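Local coordinates for protein GCN5-related N-acetyltransferase (Brucella abortus, PDB 7N1L) that probably transfers an acyl group, most likely acetyl from acetyl-CoA, to an amine as a GCN5-related N-acetyltransferase, perhaps the N-terminal alanine of a ribosomal protein, at residues Asp61-Tyr64 and Ala65-Leu69; Ile109-His113 and Asp114-Lys118. One frame throughout, in Å; residues are numbered along the deposited sequence.

Contact 1 of 2, residues Asp61-Tyr64 and Ala65-Leu69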
loop_
_atom_site.group_PDB
_atom_site.type_symbol
_atom_site.label_atom_id
_atom_site.label_comp_id
_atom_site.label_asym_id
_atom_site.label_seq_id
_atom_site.Cartn_x
_atom_site.Cartn_y
_atom_site.Cartn_z
ATOM N N ASP A 61 -21.600 5.072 10.955
ATOM C CA ASP A 61 -20.836 5.627 9.839
ATOM C C ASP A 61 -19.692 6.492 10.332
ATOM O O ASP A 61 -18.595 6.484 9.746
ATOM C CB ASP A 61 -21.730 6.448 8.923
ATOM C CG ASP A 61 -22.759 5.618 8.244
ATOM O OD1 ASP A 61 -22.722 4.380 8.434
ATOM O OD2 ASP A 61 -23.598 6.200 7.531
ATOM N N ASP A 62 -19.925 7.243 11.414
ATOM C CA ASP A 62 -18.908 8.185 11.844
ATOM C C ASP A 62 -17.663 7.476 12.325
ATOM O O ASP A 62 -16.569 8.016 12.149
ATOM C CB ASP A 62 -19.479 9.119 12.912
ATOM C CG ASP A 62 -20.359 10.215 12.298
ATOM O OD1 ASP A 62 -19.820 11.073 11.576
ATOM O OD2 ASP A 62 -21.587 10.197 12.505
ATOM N N PHE A 63 -17.786 6.225 12.776
ATOM C CA PHE A 63 -16.623 5.555 13.343
ATOM C C PHE A 63 -15.589 5.289 12.269
ATOM O O PHE A 63 -14.394 5.482 12.497
ATOM C CB PHE A 63 -17.019 4.228 13.996
ATOM C CG PHE A 63 -15.839 3.334 14.298
ATOM C CD1 PHE A 63 -15.354 2.449 13.342
ATOM C CD2 PHE A 63 -15.197 3.401 15.526
ATOM C CE1 PHE A 63 -14.260 1.656 13.599
ATOM C CE2 PHE A 63 -14.098 2.591 15.803
ATOM C CZ PHE A 63 -13.629 1.720 14.842
ATOM N N TYR A 64 -16.041 4.876 11.078
ATOM C CA TYR A 64 -15.117 4.571 9.997
ATOM C C TYR A 64 -14.449 5.836 9.490
ATOM O O TYR A 64 -13.278 5.805 9.079
ATOM C CB TYR A 64 -15.850 3.860 8.846
ATOM C CG TYR A 64 -16.511 2.578 9.272
ATOM C CD1 TYR A 64 -15.763 1.414 9.456
ATOM C CD2 TYR A 64 -17.879 2.531 9.522
ATOM C CE1 TYR A 64 -16.358 0.237 9.865
ATOM C CE2 TYR A 64 -18.485 1.363 9.930
ATOM C CZ TYR A 64 -17.720 0.216 10.100
ATOM O OH TYR A 64 -18.323 -0.951 10.513
ATOM N N ALA A 65 -15.195 6.951 9.464
ATOM C CA ALA A 65 -14.603 8.199 9.006
ATOM C C ALA A 65 -13.579 8.705 10.007
ATOM O O ALA A 65 -12.449 9.034 9.628
ATOM C CB ALA A 65 -15.686 9.256 8.751
ATOM N N GLU A 66 -13.930 8.687 11.300
ATOM C CA GLU A 66 -13.000 9.128 12.342
ATOM C C GLU A 66 -11.778 8.216 12.428
ATOM O O GLU A 66 -10.652 8.693 12.596
ATOM C CB GLU A 66 -13.714 9.182 13.698
ATOM C CG GLU A 66 -14.873 10.200 13.737
ATOM C CD GLU A 66 -15.580 10.311 15.072
ATOM O OE1 GLU A 66 -15.142 9.677 16.063
ATOM O OE2 GLU A 66 -16.624 11.005 15.110
ATOM N N HIS A 67 -11.982 6.904 12.296
ATOM C CA HIS A 67 -10.871 5.959 12.395
ATOM C C HIS A 67 -9.814 6.232 11.332
ATOM O O HIS A 67 -8.616 6.293 11.635
ATOM C CB HIS A 67 -11.402 4.529 12.303
ATOM C CG HIS A 67 -10.427 3.501 12.770
ATOM N ND1 HIS A 67 -10.037 3.390 14.088
ATOM C CD2 HIS A 67 -9.749 2.544 12.093
ATOM C CE1 HIS A 67 -9.163 2.404 14.205
ATOM N NE2 HIS A 67 -8.970 1.878 13.009
ATOM N N LEU A 68 -10.244 6.417 10.085
ATOM C CA LEU A 68 -9.312 6.664 8.993
ATOM C C LEU A 68 -8.653 8.028 9.135
ATOM O O LEU A 68 -7.465 8.195 8.846
ATOM C CB LEU A 68 -10.040 6.596 7.641
ATOM C CG LEU A 68 -9.127 6.888 6.448
ATOM C CD1 LEU A 68 -8.087 5.731 6.281
ATOM C CD2 LEU A 68 -9.905 7.084 5.195
ATOM N N LEU A 69 -9.431 9.030 9.506
ATOM C CA LEU A 69 -8.888 10.371 9.600
ATOM C C LEU A 69 -7.963 10.547 10.798
ATOM O O LEU A 69 -7.316 11.594 10.891
ATOM C CB LEU A 69 -10.036 11.380 9.660
ATOM C CG LEU A 69 -10.786 11.466 8.337
ATOM C CD1 LEU A 69 -12.049 12.287 8.481
ATOM C CD2 LEU A 69 -9.860 12.072 7.270
#
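Ala65 makes a weak i to i+4 bond, its N lying 3.4 Å from Asp61 O. Its methyl group rests against the peptides of Asp62 and Tyr64. At Glu66 the helical ladder tightens: the N-H points almost straight at Asp62 O, with Glu66 N 2.9 Å away. The same carbonyl is flanked by the Glu66 side chain, whose CG approaches Asp62 O to 3.2 Å before the extended chain carries the carboxylate alongside Asp62, with OE2 4.1 Å from Asp62 CB. The charged oxygens stay apart, Asp62 OD1 and Glu66 OE2 at 4.8 Å; Asp62 OD1 has its hydrogen bond to His39, which may temper any repulsion. His67 N binds Phe63 O at 2.8 Å, while its CB sits over one face of the Phe63 ring, toward the rim. Both side chains have CG anti to the backbone N (chi1 166° for Phe63, -164° for His67), which sends them side by side in the same direction. Their planes differ by only 14°, yet the centroids are 5.2 Å apart, so the rings are slid past each other and overlap little. Leu68 takes the next rung, its N 3.3 Å from Tyr64 O. One flank of helix 61-69 packs on helix 38-52, with Asp62 on Ala42 and Tyr64 on Leu45; Tyr64, His67 and Leu68 also meet Thr99, Gly100 and Pro95 of the second subunit.

Contact 2 of 2, residues Ile109-His113 and Asp114-Lys118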
loop_
_atom_site.group_PDB
_atom_site.type_symbol
_atom_site.label_atom_id
_atom_site.label_comp_id
_atom_site.label_asym_id
_atom_site.label_seq_id
_atom_site.Cartn_x
_atom_site.Cartn_y
_atom_site.Cartn_z
ATOM N N ILE A 109 -11.317 5.289 -4.452
ATOM C CA ILE A 109 -11.811 6.527 -5.026
ATOM C C ILE A 109 -13.314 6.377 -5.139
ATOM O O ILE A 109 -13.824 5.265 -5.301
ATOM C CB ILE A 109 -11.156 6.833 -6.386
ATOM C CG1 ILE A 109 -11.451 8.274 -6.807
ATOM C CG2 ILE A 109 -11.537 5.766 -7.451
ATOM C CD1 ILE A 109 -10.454 8.814 -7.805
ATOM N N TYR A 110 -14.032 7.492 -4.956
ATOM C CA TYR A 110 -15.487 7.447 -4.989
ATOM C C TYR A 110 -16.049 8.832 -5.279
ATOM O O TYR A 110 -15.644 9.818 -4.653
ATOM C CB TYR A 110 -16.053 6.931 -3.669
ATOM C CG TYR A 110 -17.551 6.802 -3.683
ATOM C CD1 TYR A 110 -18.148 5.789 -4.383
ATOM C CD2 TYR A 110 -18.369 7.690 -2.993
ATOM C CE1 TYR A 110 -19.513 5.653 -4.422
ATOM C CE2 TYR A 110 -19.743 7.552 -3.001
ATOM C CZ TYR A 110 -20.304 6.522 -3.724
ATOM O OH TYR A 110 -21.663 6.342 -3.797
ATOM N N VAL A 111 -17.027 8.881 -6.182
ATOM C CA VAL A 111 -17.781 10.092 -6.492
ATOM C C VAL A 111 -19.255 9.796 -6.257
ATOM O O VAL A 111 -19.777 8.785 -6.747
ATOM C CB VAL A 111 -17.551 10.563 -7.940
ATOM C CG1 VAL A 111 -18.482 11.753 -8.281
ATOM C CG2 VAL A 111 -16.085 10.927 -8.167
ATOM N N HIS A 112 -19.922 10.692 -5.531
ATOM C CA HIS A 112 -21.356 10.582 -5.287
ATOM C C HIS A 112 -22.079 10.379 -6.606
ATOM O O HIS A 112 -21.726 10.986 -7.612
ATOM C CB HIS A 112 -21.828 11.857 -4.602
ATOM C CG HIS A 112 -23.271 11.873 -4.238
ATOM N ND1 HIS A 112 -24.277 11.988 -5.172
ATOM C CD2 HIS A 112 -23.878 11.866 -3.029
ATOM C CE1 HIS A 112 -25.446 12.008 -4.558
ATOM N NE2 HIS A 112 -25.232 11.952 -3.256
ATOM N N HIS A 113 -23.087 9.508 -6.600
ATOM C CA HIS A 113 -23.737 9.091 -7.840
ATOM C C HIS A 113 -24.499 10.218 -8.536
ATOM O O HIS A 113 -24.796 10.096 -9.732
ATOM C CB HIS A 113 -24.667 7.901 -7.582
ATOM C CG HIS A 113 -25.692 8.148 -6.521
ATOM N ND1 HIS A 113 -25.363 8.315 -5.192
ATOM C CD2 HIS A 113 -27.043 8.255 -6.592
ATOM C CE1 HIS A 113 -26.465 8.517 -4.488
ATOM N NE2 HIS A 113 -27.498 8.483 -5.314
ATOM N N ASP A 114 -24.852 11.292 -7.832
ATOM C CA ASP A 114 -25.503 12.435 -8.487
ATOM C C ASP A 114 -24.507 13.388 -9.119
ATOM O O ASP A 114 -24.910 14.429 -9.639
ATOM C CB ASP A 114 -26.363 13.220 -7.496
ATOM C CG ASP A 114 -27.601 12.475 -7.098
ATOM O OD1 ASP A 114 -28.150 11.746 -7.952
ATOM O OD2 ASP A 114 -28.006 12.591 -5.922
ATOM N N HIS A 115 -23.224 13.075 -9.064
ATOM C CA HIS A 115 -22.200 13.975 -9.565
ATOM C C HIS A 115 -21.265 13.265 -10.530
ATOM O O HIS A 115 -20.140 13.720 -10.748
ATOM C CB HIS A 115 -21.466 14.649 -8.392
ATOM C CG HIS A 115 -22.365 15.579 -7.610
ATOM N ND1 HIS A 115 -22.541 16.902 -7.960
ATOM C CD2 HIS A 115 -23.176 15.363 -6.547
ATOM C CE1 HIS A 115 -23.402 17.470 -7.128
ATOM N NE2 HIS A 115 -23.811 16.554 -6.270
ATOM N N ARG A 116 -21.749 12.182 -11.139
ATOM C CA ARG A 116 -21.045 11.478 -12.193
ATOM C C ARG A 116 -21.092 12.279 -13.489
ATOM O O ARG A 116 -21.897 13.222 -13.659
ATOM C CB ARG A 116 -21.677 10.105 -12.431
ATOM C CG ARG A 116 -21.801 9.253 -11.185
ATOM C CD ARG A 116 -20.465 8.869 -10.674
ATOM N NE ARG A 116 -20.541 8.292 -9.336
ATOM C CZ ARG A 116 -20.667 6.999 -9.054
ATOM N NH1 ARG A 116 -20.751 6.078 -10.011
ATOM N NH2 ARG A 116 -20.719 6.621 -7.781
ATOM N N GLY A 117 -20.226 11.887 -14.423
ATOM C CA GLY A 117 -20.226 12.530 -15.726
ATOM C C GLY A 117 -19.727 13.955 -15.674
ATOM O O GLY A 117 -19.991 14.729 -16.598
ATOM N N LYS A 118 -19.024 14.332 -14.592
ATOM C CA LYS A 118 -18.478 15.671 -14.461
ATOM C C LYS A 118 -16.957 15.702 -14.390
ATOM O O LYS A 118 -16.389 16.785 -14.202
ATOM C CB LYS A 118 -19.046 16.364 -13.215
ATOM C CG LYS A 118 -20.560 16.627 -13.243
ATOM C CD LYS A 118 -20.855 17.684 -12.184
ATOM C CE LYS A 118 -22.219 17.539 -11.550
ATOM N NZ LYS A 118 -22.324 18.464 -10.373
#
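Arg116 folds back on the end of the strand and clasps Val111 O side-on, with NE at 2.7 Å and NH2 at 2.6 Å from that single oxygen. The two donors use it differently: NH2 lies nearly in line with the C=O bond, whereas NE comes from above the carbonyl plane. A bend in the arginine chain (chi2 -66°) brings the guanidinium back to this position, and NE adds a weak bond to His112 O. One guanidinium face lies against CA and CB of His113, and NH2 approaches Tyr110 CE1 to 3.7 Å, the phenol ring and guanidinium standing 84° apart. Asp114 is tied to His112 instead: its backbone N donates to His112 ND1 at 2.8 Å, at the ring edge, tilted 17° from its plane, and its carboxylate runs alongside, with OD2 just 3.0 Å from His112 CE1. OD2 also lies over one face of the His113 ring, so the acid lies against both imidazoles, which also touch each other. His113 and Asp114 are the central residues of a type I beta-turn, judged by their backbone angles and closed by His115 N on His112 O at 3.0 Å. Beyond it, the His115 ring turns its edge toward the face of His112, an offset T-shaped pair. Arg116 is the first residue of an Arg/Gln-x-x-Gly-x-Gly/Ala signature, whose loop in GNAT enzymes binds the acetyl-CoA pyrophosphate and probably does so here. The turn begins the loop from strand 101-111 to helix 120-129; Val111 packs on Ala121 and His115 on Ile120 of that helix, while Tyr110 and His112 lean on helix 38-52.

Along the chain, contact 1 closes before contact 2 opens, with strands 74-81, 84-96 and most of 101-111 between them. Their centres are 21 Å apart and their nearest atoms about 10 Å, so they do not touch. Helix 38-52 is the element they share: residues 61-69 pack on it through Ala42 and Leu45, and residues 109-113 through Leu44 and Ser47. Both belong to the GNAT fold, but in different settings. Contact 1 belongs to a helix that meets the second subunit; contact 2 ends strand 101-111, which lies between 84-96 and 137-144 in the sheet, and leads into the helix that, as in relatives, probably follows the cofactor-binding loop.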